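Methyltransferase-like protein (Saccharopolyspora spinosa, PDB 4PNE) catalyses a [4+2] cycloaddition in spinosyn biosynthesis and has the fold of a SAM-dependent methyltransferase, with S-adenosyl-L-homocysteine bound. Local coordinates at residues Asp91-Gly102 and Ala115-Val123; Cys148-Tyr156 and Met173-Ile183. One frame throughout, in Å; residues are numbered along the deposited sequence.

Contact 1: Asp91-Gly102 and Ala115-Val123; sequences DGGVRLLDVGCG and AIQITGITV. With SAH (S-adenosyl-L-homocysteine), chain C.
Ile121 O takes two backbone N-H groups at the turn where strand 95-99 ends. Cys101 N lies 2.9 Å from Ile121 O and stands above the carbonyl plane, 36° out of it. Gly100 N also reaches this oxygen, but at a bent angle that makes its bond weak. The two strands belong to a beta-alpha-beta unit of the Rossmann-like methyltransferase fold, with helix 105-113 as the crossover. They run parallel, their axes 4.6 Å apart at closest approach. Backbone bonds alternate along them, from Gln117 N to Val94 O up to Ile121 N to Asp98 O.

On one face of the sheet, Leu96 CD2 packs beside Ile118 CG2. The methyl Ile118 CG2 also meets Asp98 CB at 3.9 Å. The other face carries Arg95, Leu97, Thr119 and Ile121. The Arg95 chain is extended from CG to NE, which carries its guanidinium two residues along the partner strand. Its edge meets Thr119 OG1 there through weak bonds from NE and NH1, the shorter 3.3 Å from NH1 to OG1. Leu97 CD1 touches both Thr119 CG2, at 4.0 Å, and Ile121 CG2.

At the C-terminal ends of the strands the contact lines the S-adenosyl-L-homocysteine pocket. Gly100 O accepts from the ligand amino group, 2.7 Å from SAH N. Gly102 N donates to the ribose atom O3'. A chi1 of 63° turns Cys101 SG toward the partner strand, against Gly120 C and Thr122 CG2. Thr122 OG1 accepts from SAH O2' at 2.8 Å.

Contact 2: Cys148-Tyr156 and Met173-Ile183; sequences CVDAMSLPY and MSEPDRAIREI. With SAH (S-adenosyl-L-homocysteine), chain C.
Ala151 and Met152 sit in a type I turn from Asp150 to Ser153, which rests on the start of helix 176-186 with the CA atoms of Met152 and Ala179 only 4.2 Å apart. Met152 extends over the helix N-terminus. Its CG packs on Ala179 CB, and its SD accepts a weak bond from N of Glu175, the N-cap residue, with 3.4 Å between N and SD. The chain bends at chi3 (-77°), which brings CE to Ser174 OG. Arg178 lays CG and CD along Met152 O and CB, while its guanidinium forms a salt bridge with Glu175.

This is the adenine end of the S-adenosyl-L-homocysteine pocket, in the methyltransferase-like fold. Ala151 N donates to SAH N1 at 2.9 Å, and SAH N6 donates to Asp150 OD1. The same OD1 closes an Asx turn by accepting from Met152 N. Met173 CE touches Ala151 CB at 3.7 Å and also approaches the adenine.

Farther along the helix, Glu182 bends at chi2 (-67°) and runs antiparallel to the Leu154 side chain, its CB against Leu154 CD1. Its OE2 uses the anti lone pair to accept from Leu154 N, at 2.8 Å. The other oxygen, OE1, pairs with Arg185.

Contact 1 is mostly buried and joins two neighbouring strands of the central sheet. Contact 2 is partly buried and sets a loop against a helix. Backbone bonds dominate the first, while side chains do most of the work in the second. Both reach the same ligand: contact 1 bonds its amino group and ribose, with Val123 packed on the adenine; contact 2 bonds the adenine through 148-156, with Met173 packed on it. The loop continues from strand 144-148, which flanks 117-122 in the sheet. The contacts meet directly where Val99 CG1 packs on Ala151 CB at 3.5 Å. Tyr156 OH also packs against Thr119 and Ile121 from contact 1.

Contact 1: Asp91-Gly102 and Ala115-Val123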
loop_
_atom_site.group_PDB
_atom_site.type_symbol
_atom_site.label_atom_id
_atom_site.label_comp_id
_atom_site.label_asym_id
_atom_site.label_seq_id
_atom_site.Cartn_x
_atom_site.Cartn_y
_atom_site.Cartn_z
ATOM N N ASP A 91 -15.806 -9.077 -10.546
ATOM C CA ASP A 91 -16.262 -10.354 -11.063
ATOM C C ASP A 91 -15.185 -11.402 -10.850
ATOM O O ASP A 91 -14.062 -11.054 -10.531
ATOM C CB ASP A 91 -16.589 -10.222 -12.551
ATOM C CG ASP A 91 -17.649 -11.189 -13.008
ATOM O OD1 ASP A 91 -17.879 -12.224 -12.327
ATOM O OD2 ASP A 91 -18.270 -10.887 -14.051
ATOM N N GLY A 92 -15.523 -12.677 -11.026
ATOM C CA GLY A 92 -14.502 -13.701 -11.136
ATOM C C GLY A 92 -13.830 -13.581 -12.498
ATOM O O GLY A 92 -14.391 -13.017 -13.431
ATOM N N GLY A 93 -12.636 -14.139 -12.637
ATOM C CA GLY A 93 -12.012 -14.288 -13.940
ATOM C C GLY A 93 -11.345 -13.052 -14.491
ATOM O O GLY A 93 -11.087 -12.960 -15.685
ATOM N N VAL A 94 -11.064 -12.104 -13.602
ATOM C CA VAL A 94 -10.367 -10.874 -13.980
ATOM C C VAL A 94 -8.893 -10.980 -13.616
ATOM O O VAL A 94 -8.492 -11.874 -12.850
ATOM C CB VAL A 94 -10.969 -9.653 -13.283
ATOM C CG1 VAL A 94 -12.421 -9.426 -13.709
ATOM C CG2 VAL A 94 -10.910 -9.796 -11.778
ATOM N N ARG A 95 -8.096 -10.088 -14.202
ATOM C CA ARG A 95 -6.676 -9.983 -13.938
ATOM C C ARG A 95 -6.463 -8.662 -13.223
ATOM O O ARG A 95 -6.943 -7.635 -13.689
ATOM C CB ARG A 95 -5.837 -10.052 -15.229
ATOM C CG ARG A 95 -4.384 -10.389 -14.957
ATOM C CD ARG A 95 -3.530 -10.386 -16.205
ATOM N NE ARG A 95 -2.128 -10.471 -15.832
ATOM C CZ ARG A 95 -1.117 -10.201 -16.656
ATOM N NH1 ARG A 95 0.131 -10.287 -16.215
ATOM N NH2 ARG A 95 -1.358 -9.840 -17.912
ATOM N N LEU A 96 -5.764 -8.699 -12.093
ATOM C CA LEU A 96 -5.556 -7.556 -11.224
ATOM C C LEU A 96 -4.057 -7.309 -10.994
ATOM O O LEU A 96 -3.328 -8.268 -10.700
ATOM C CB LEU A 96 -6.273 -7.794 -9.890
ATOM C CG LEU A 96 -6.339 -6.598 -8.954
ATOM C CD1 LEU A 96 -7.678 -6.556 -8.247
ATOM C CD2 LEU A 96 -5.217 -6.700 -7.978
ATOM N N LEU A 97 -3.592 -6.068 -11.152
ATOM C CA LEU A 97 -2.213 -5.698 -10.831
ATOM C C LEU A 97 -2.155 -5.077 -9.433
ATOM O O LEU A 97 -2.766 -4.037 -9.203
ATOM C CB LEU A 97 -1.667 -4.713 -11.866
ATOM C CG LEU A 97 -0.234 -4.214 -11.722
ATOM C CD1 LEU A 97 0.730 -5.336 -11.925
ATOM C CD2 LEU A 97 0.012 -3.051 -12.668
ATOM N N ASP A 98 -1.433 -5.714 -8.527
ATOM C CA ASP A 98 -1.215 -5.237 -7.165
ATOM C C ASP A 98 0.118 -4.450 -7.142
ATOM O O ASP A 98 1.205 -5.016 -7.107
ATOM C CB ASP A 98 -1.256 -6.472 -6.207
ATOM C CG ASP A 98 -1.116 -6.110 -4.737
ATOM O OD1 ASP A 98 -1.140 -4.921 -4.404
ATOM O OD2 ASP A 98 -0.970 -7.058 -3.926
ATOM N N VAL A 99 0.010 -3.138 -7.220
ATOM C CA VAL A 99 1.137 -2.242 -7.414
ATOM C C VAL A 99 1.760 -1.944 -6.059
ATOM O O VAL A 99 1.175 -1.238 -5.255
ATOM C CB VAL A 99 0.713 -0.952 -8.070
ATOM C CG1 VAL A 99 1.935 -0.017 -8.220
ATOM C CG2 VAL A 99 0.092 -1.236 -9.410
ATOM N N GLY A 100 2.901 -2.539 -5.777
ATOM C CA GLY A 100 3.494 -2.418 -4.460
ATOM C C GLY A 100 2.868 -3.388 -3.478
ATOM O O GLY A 100 2.226 -2.982 -2.522
ATOM N N CYS A 101 3.102 -4.669 -3.684
ATOM C CA CYS A 101 2.275 -5.692 -3.091
ATOM C C CYS A 101 2.729 -6.109 -1.684
ATOM O O CYS A 101 2.090 -6.974 -1.077
ATOM C CB CYS A 101 2.242 -6.914 -4.021
ATOM S SG CYS A 101 3.896 -7.703 -4.266
ATOM N N GLY A 102 3.803 -5.509 -1.173
ATOM C CA GLY A 102 4.332 -5.875 0.136
ATOM C C GLY A 102 4.703 -7.356 0.159
ATOM O O GLY A 102 5.235 -7.887 -0.836
ATOM N N ALA A 115 -11.773 -16.355 -7.555
ATOM C CA ALA A 115 -11.102 -17.006 -8.664
ATOM C C ALA A 115 -10.671 -15.972 -9.703
ATOM O O ALA A 115 -11.301 -15.799 -10.767
ATOM C CB ALA A 115 -11.986 -18.052 -9.285
ATOM N N ILE A 116 -9.603 -15.267 -9.367
ATOM C CA ILE A 116 -8.996 -14.242 -10.203
ATOM C C ILE A 116 -7.515 -14.484 -10.294
ATOM O O ILE A 116 -6.981 -15.375 -9.633
ATOM C CB ILE A 116 -9.262 -12.815 -9.649
ATOM C CG1 ILE A 116 -8.596 -12.601 -8.280
ATOM C CG2 ILE A 116 -10.729 -12.589 -9.518
ATOM C CD1 ILE A 116 -8.797 -11.206 -7.718
ATOM N N GLN A 117 -6.856 -13.694 -11.138
ATOM C CA GLN A 117 -5.415 -13.753 -11.290
ATOM C C GLN A 117 -4.821 -12.420 -10.843
ATOM O O GLN A 117 -5.166 -11.365 -11.381
ATOM C CB GLN A 117 -5.018 -14.076 -12.731
ATOM C CG GLN A 117 -5.155 -15.559 -13.104
ATOM C CD GLN A 117 -6.565 -15.917 -13.543
ATOM O OE1 GLN A 117 -6.932 -15.712 -14.689
ATOM N NE2 GLN A 117 -7.363 -16.451 -12.625
ATOM N N ILE A 118 -3.982 -12.468 -9.807
ATOM C CA ILE A 118 -3.304 -11.292 -9.296
ATOM C C ILE A 118 -1.838 -11.376 -9.636
ATOM O O ILE A 118 -1.187 -12.387 -9.349
ATOM C CB ILE A 118 -3.460 -11.156 -7.793
ATOM C CG1 ILE A 118 -4.933 -11.149 -7.397
ATOM C CG2 ILE A 118 -2.803 -9.861 -7.344
ATOM C CD1 ILE A 118 -5.183 -11.129 -5.871
ATOM N N THR A 119 -1.357 -10.323 -10.278
ATOM C CA THR A 119 0.050 -10.071 -10.524
ATOM C C THR A 119 0.475 -9.063 -9.463
ATOM O O THR A 119 0.072 -7.927 -9.539
ATOM C CB THR A 119 0.289 -9.508 -11.941
ATOM O OG1 THR A 119 -0.190 -10.453 -12.932
ATOM C CG2 THR A 119 1.763 -9.211 -12.182
ATOM N N GLY A 120 1.307 -9.458 -8.496
ATOM C CA GLY A 120 1.791 -8.552 -7.461
ATOM C C GLY A 120 3.188 -8.100 -7.756
ATOM O O GLY A 120 4.046 -8.941 -8.010
ATOM N N ILE A 121 3.449 -6.805 -7.748
ATOM C CA ILE A 121 4.774 -6.289 -8.001
ATOM C C ILE A 121 5.302 -5.475 -6.826
ATOM O O ILE A 121 4.555 -4.774 -6.153
ATOM C CB ILE A 121 4.838 -5.426 -9.271
ATOM C CG1 ILE A 121 3.919 -4.207 -9.183
ATOM C CG2 ILE A 121 4.438 -6.258 -10.471
ATOM C CD1 ILE A 121 4.134 -3.187 -10.317
ATOM N N THR A 122 6.592 -5.624 -6.566
ATOM C CA THR A 122 7.255 -4.865 -5.532
ATOM C C THR A 122 8.701 -4.636 -5.952
ATOM O O THR A 122 9.203 -5.352 -6.799
ATOM C CB THR A 122 7.200 -5.571 -4.187
ATOM O OG1 THR A 122 8.025 -4.853 -3.253
ATOM C CG2 THR A 122 7.679 -7.022 -4.306
ATOM N N VAL A 123 9.368 -3.665 -5.359
ATOM C CA VAL A 123 10.784 -3.430 -5.672
ATOM C C VAL A 123 11.719 -4.110 -4.669
ATOM O O VAL A 123 12.935 -4.023 -4.797
ATOM C CB VAL A 123 11.070 -1.933 -5.740
ATOM C CG1 VAL A 123 10.459 -1.376 -7.023
ATOM C CG2 VAL A 123 10.511 -1.180 -4.510
HETATM N N SAH C . 0.228 -2.939 -0.715
HETATM C CA SAH C . 0.967 -3.658 0.327
HETATM C CB SAH C . 2.294 -3.012 0.717
HETATM C CG SAH C . 2.332 -1.521 0.945
HETATM S SD SAH C . 3.940 -1.012 1.570
HETATM C C SAH C . 0.091 -3.815 1.539
HETATM O O SAH C . 0.389 -4.628 2.395
HETATM O OXT SAH C . -0.969 -3.185 1.606
HETATM C "C5'" SAH C . 4.544 -0.227 0.053
HETATM C "C4'" SAH C . 4.894 -1.212 -1.053
HETATM O "O4'" SAH C . 5.135 -0.503 -2.262
HETATM C "C3'" SAH C . 6.155 -2.018 -0.796
HETATM O "O3'" SAH C . 5.834 -3.356 -1.127
HETATM C "C2'" SAH C . 7.176 -1.412 -1.744
HETATM O "O2'" SAH C . 8.249 -2.255 -2.162
HETATM C "C1'" SAH C . 6.278 -0.999 -2.908
HETATM N N9 SAH C . 6.913 -0.003 -3.792
HETATM C C8 SAH C . 7.541 1.163 -3.498
HETATM N N7 SAH C . 8.011 1.727 -4.634
HETATM C C5 SAH C . 7.694 0.908 -5.655
HETATM C C6 SAH C . 7.933 0.963 -7.013
HETATM N N6 SAH C . 8.575 1.981 -7.565
HETATM N N1 SAH C . 7.463 -0.023 -7.804
HETATM C C2 SAH C . 6.773 -1.096 -7.278
HETATM N N3 SAH C . 6.573 -1.186 -5.931
HETATM C C4 SAH C . 7.005 -0.177 -5.141
#

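Contact 2: Cys148-Tyr156 and Met173-Ile183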
loop_
_atom_site.group_PDB
_atom_site.type_symbol
_atom_site.label_atom_id
_atom_site.label_comp_id
_atom_site.label_asym_id
_atom_site.label_seq_id
_atom_site.Cartn_x
_atom_site.Cartn_y
_atom_site.Cartn_z
ATOM N N CYS A 148 9.554 -8.809 -9.103
ATOM C CA CYS A 148 10.290 -7.601 -8.790
ATOM C C CYS A 148 10.247 -6.674 -9.985
ATOM O O CYS A 148 11.028 -6.829 -10.922
ATOM C CB CYS A 148 11.740 -7.917 -8.433
ATOM S SG CYS A 148 12.614 -6.527 -7.684
ATOM N N VAL A 149 9.349 -5.699 -9.902
ATOM C CA VAL A 149 8.995 -4.820 -10.998
ATOM C C VAL A 149 8.809 -3.416 -10.438
ATOM O O VAL A 149 8.174 -3.235 -9.396
ATOM C CB VAL A 149 7.697 -5.291 -11.702
ATOM C CG1 VAL A 149 7.171 -4.254 -12.692
ATOM C CG2 VAL A 149 7.909 -6.612 -12.391
ATOM N N ASP A 150 9.373 -2.433 -11.135
ATOM C CA ASP A 150 9.219 -1.019 -10.822
ATOM C C ASP A 150 7.960 -0.458 -11.486
ATOM O O ASP A 150 7.849 -0.455 -12.697
ATOM C CB ASP A 150 10.459 -0.256 -11.311
ATOM C CG ASP A 150 10.501 1.194 -10.837
ATOM O OD1 ASP A 150 9.461 1.790 -10.483
ATOM O OD2 ASP A 150 11.619 1.745 -10.845
ATOM N N ALA A 151 7.033 0.057 -10.697
ATOM C CA ALA A 151 5.763 0.538 -11.209
ATOM C C ALA A 151 5.927 1.745 -12.112
ATOM O O ALA A 151 5.022 2.055 -12.866
ATOM C CB ALA A 151 4.815 0.866 -10.037
ATOM N N MET A 152 7.074 2.416 -12.050
ATOM C CA MET A 152 7.294 3.568 -12.917
ATOM C C MET A 152 7.662 3.115 -14.326
ATOM O O MET A 152 7.729 3.946 -15.253
ATOM C CB MET A 152 8.357 4.488 -12.328
ATOM C CG MET A 152 7.811 5.244 -11.124
ATOM S SD MET A 152 8.982 6.280 -10.257
ATOM C CE MET A 152 9.895 5.031 -9.355
ATOM N N SER A 153 7.874 1.804 -14.491
ATOM C CA SER A 153 8.133 1.224 -15.810
ATOM C C SER A 153 7.646 -0.213 -15.910
ATOM O O SER A 153 8.403 -1.153 -15.734
ATOM C CB SER A 153 9.619 1.270 -16.127
ATOM O OG SER A 153 9.807 0.839 -17.461
ATOM N N LEU A 154 6.390 -0.380 -16.280
ATOM C CA LEU A 154 5.761 -1.683 -16.246
ATOM C C LEU A 154 6.055 -2.451 -17.520
ATOM O O LEU A 154 5.954 -1.879 -18.606
ATOM C CB LEU A 154 4.254 -1.527 -16.072
ATOM C CG LEU A 154 3.797 -0.898 -14.758
ATOM C CD1 LEU A 154 2.268 -0.738 -14.816
ATOM C CD2 LEU A 154 4.201 -1.726 -13.572
ATOM N N PRO A 155 6.372 -3.754 -17.392
ATOM C CA PRO A 155 6.711 -4.546 -18.589
ATOM C C PRO A 155 5.486 -4.978 -19.399
ATOM O O PRO A 155 5.627 -5.542 -20.485
ATOM C CB PRO A 155 7.419 -5.760 -17.996
ATOM C CG PRO A 155 6.787 -5.935 -16.658
ATOM C CD PRO A 155 6.585 -4.527 -16.151
ATOM N N TYR A 156 4.295 -4.672 -18.905
ATOM C CA TYR A 156 3.080 -5.243 -19.441
ATOM C C TYR A 156 2.583 -4.462 -20.644
ATOM O O TYR A 156 2.831 -3.258 -20.751
ATOM C CB TYR A 156 2.009 -5.276 -18.347
ATOM C CG TYR A 156 2.561 -5.828 -17.070
ATOM C CD1 TYR A 156 2.938 -7.146 -16.994
ATOM C CD2 TYR A 156 2.727 -5.019 -15.954
ATOM C CE1 TYR A 156 3.485 -7.664 -15.829
ATOM C CE2 TYR A 156 3.259 -5.511 -14.795
ATOM C CZ TYR A 156 3.637 -6.838 -14.733
ATOM O OH TYR A 156 4.171 -7.341 -13.580
ATOM N N MET A 173 7.035 6.370 -4.270
ATOM C CA MET A 173 7.730 6.377 -5.534
ATOM C C MET A 173 8.378 7.714 -5.818
ATOM O O MET A 173 7.832 8.736 -5.443
ATOM C CB MET A 173 6.760 5.999 -6.626
ATOM C CG MET A 173 6.090 4.697 -6.278
ATOM S SD MET A 173 5.059 4.124 -7.596
ATOM C CE MET A 173 4.381 2.631 -6.855
ATOM N N SER A 174 9.527 7.712 -6.494
ATOM C CA SER A 174 10.228 8.969 -6.731
ATOM C C SER A 174 9.387 9.860 -7.629
ATOM O O SER A 174 9.336 11.062 -7.432
ATOM C CB SER A 174 11.618 8.731 -7.332
ATOM O OG SER A 174 11.564 8.049 -8.569
ATOM N N GLU A 175 8.694 9.254 -8.586
ATOM C CA GLU A 175 7.861 9.985 -9.543
ATOM C C GLU A 175 6.481 9.334 -9.619
ATOM O O GLU A 175 6.228 8.512 -10.507
ATOM C CB GLU A 175 8.517 10.000 -10.922
ATOM C CG GLU A 175 9.816 10.780 -10.986
ATOM C CD GLU A 175 10.506 10.644 -12.334
ATOM O OE1 GLU A 175 10.002 11.220 -13.323
ATOM O OE2 GLU A 175 11.547 9.953 -12.406
ATOM N N PRO A 176 5.597 9.677 -8.668
ATOM C CA PRO A 176 4.297 8.991 -8.595
ATOM C C PRO A 176 3.464 9.215 -9.838
ATOM O O PRO A 176 2.677 8.357 -10.189
ATOM C CB PRO A 176 3.609 9.629 -7.393
ATOM C CG PRO A 176 4.668 10.282 -6.606
ATOM C CD PRO A 176 5.834 10.567 -7.520
ATOM N N ASP A 177 3.619 10.366 -10.480
ATOM C CA ASP A 177 2.791 10.665 -11.638
ATOM C C ASP A 177 3.119 9.721 -12.763
ATOM O O ASP A 177 2.263 9.394 -13.554
ATOM C CB ASP A 177 2.976 12.115 -12.082
ATOM C CG ASP A 177 2.494 13.103 -11.040
ATOM O OD1 ASP A 177 1.256 13.232 -10.851
ATOM O OD2 ASP A 177 3.352 13.759 -10.402
ATOM N N ARG A 178 4.384 9.336 -12.847
ATOM C CA ARG A 178 4.858 8.402 -13.847
ATOM C C ARG A 178 4.247 7.032 -13.624
ATOM O O ARG A 178 3.788 6.401 -14.552
ATOM C CB ARG A 178 6.372 8.290 -13.794
ATOM C CG ARG A 178 6.966 7.381 -14.825
ATOM C CD ARG A 178 8.481 7.397 -14.740
ATOM N NE ARG A 178 9.024 8.736 -14.941
ATOM C CZ ARG A 178 9.264 9.272 -16.133
ATOM N NH1 ARG A 178 9.002 8.589 -17.244
ATOM N NH2 ARG A 178 9.760 10.500 -16.213
ATOM N N ALA A 179 4.234 6.580 -12.376
ATOM C CA ALA A 179 3.588 5.309 -12.058
ATOM C C ALA A 179 2.079 5.357 -12.343
ATOM O O ALA A 179 1.469 4.392 -12.824
ATOM C CB ALA A 179 3.830 4.955 -10.624
ATOM N N ILE A 180 1.449 6.475 -12.017
ATOM C CA ILE A 180 0.025 6.598 -12.263
ATOM C C ILE A 180 -0.292 6.478 -13.771
ATOM O O ILE A 180 -1.237 5.789 -14.162
ATOM C CB ILE A 180 -0.496 7.925 -11.703
ATOM C CG1 ILE A 180 -0.552 7.858 -10.164
ATOM C CG2 ILE A 180 -1.881 8.236 -12.271
ATOM C CD1 ILE A 180 -0.780 9.184 -9.537
ATOM N N ARG A 181 0.496 7.136 -14.617
ATOM C CA ARG A 181 0.309 7.015 -16.055
ATOM C C ARG A 181 0.553 5.568 -16.537
ATOM O O ARG A 181 -0.120 5.111 -17.454
ATOM C CB ARG A 181 1.219 7.990 -16.800
ATOM C CG ARG A 181 0.824 9.422 -16.553
ATOM C CD ARG A 181 1.505 10.397 -17.497
ATOM N NE ARG A 181 2.953 10.381 -17.340
ATOM C CZ ARG A 181 3.644 11.130 -16.479
ATOM N NH1 ARG A 181 3.034 11.965 -15.648
ATOM N NH2 ARG A 181 4.965 11.018 -16.433
ATOM N N GLU A 182 1.481 4.852 -15.921
ATOM C CA GLU A 182 1.725 3.470 -16.316
ATOM C C GLU A 182 0.550 2.572 -15.950
ATOM O O GLU A 182 0.143 1.684 -16.719
ATOM C CB GLU A 182 2.995 2.960 -15.644
ATOM C CG GLU A 182 4.253 3.329 -16.390
ATOM C CD GLU A 182 4.341 2.625 -17.739
ATOM O OE1 GLU A 182 3.834 3.166 -18.763
ATOM O OE2 GLU A 182 4.892 1.500 -17.762
ATOM N N ILE A 183 0.003 2.797 -14.766
ATOM C CA ILE A 183 -1.160 2.022 -14.355
ATOM C C ILE A 183 -2.310 2.269 -15.331
ATOM O O ILE A 183 -3.003 1.324 -15.750
ATOM C CB ILE A 183 -1.604 2.334 -12.891
ATOM C CG1 ILE A 183 -0.531 1.892 -11.909
ATOM C CG2 ILE A 183 -2.891 1.596 -12.574
ATOM C CD1 ILE A 183 -0.691 2.448 -10.530
HETATM N N SAH C . 0.228 -2.939 -0.715
HETATM C CA SAH C . 0.967 -3.658 0.327
HETATM C CB SAH C . 2.294 -3.012 0.717
HETATM C CG SAH C . 2.332 -1.521 0.945
HETATM S SD SAH C . 3.940 -1.012 1.570
HETATM C C SAH C . 0.091 -3.815 1.539
HETATM O O SAH C . 0.389 -4.628 2.395
HETATM O OXT SAH C . -0.969 -3.185 1.606
HETATM C "C5'" SAH C . 4.544 -0.227 0.053
HETATM C "C4'" SAH C . 4.894 -1.212 -1.053
HETATM O "O4'" SAH C . 5.135 -0.503 -2.262
HETATM C "C3'" SAH C . 6.155 -2.018 -0.796
HETATM O "O3'" SAH C . 5.834 -3.356 -1.127
HETATM C "C2'" SAH C . 7.176 -1.412 -1.744
HETATM O "O2'" SAH C . 8.249 -2.255 -2.162
HETATM C "C1'" SAH C . 6.278 -0.999 -2.908
HETATM N N9 SAH C . 6.913 -0.003 -3.792
HETATM C C8 SAH C . 7.541 1.163 -3.498
HETATM N N7 SAH C . 8.011 1.727 -4.634
HETATM C C5 SAH C . 7.694 0.908 -5.655
HETATM C C6 SAH C . 7.933 0.963 -7.013
HETATM N N6 SAH C . 8.575 1.981 -7.565
HETATM N N1 SAH C . 7.463 -0.023 -7.804
HETATM C C2 SAH C . 6.773 -1.096 -7.278
HETATM N N3 SAH C . 6.573 -1.186 -5.931
HETATM C C4 SAH C . 7.005 -0.177 -5.141
#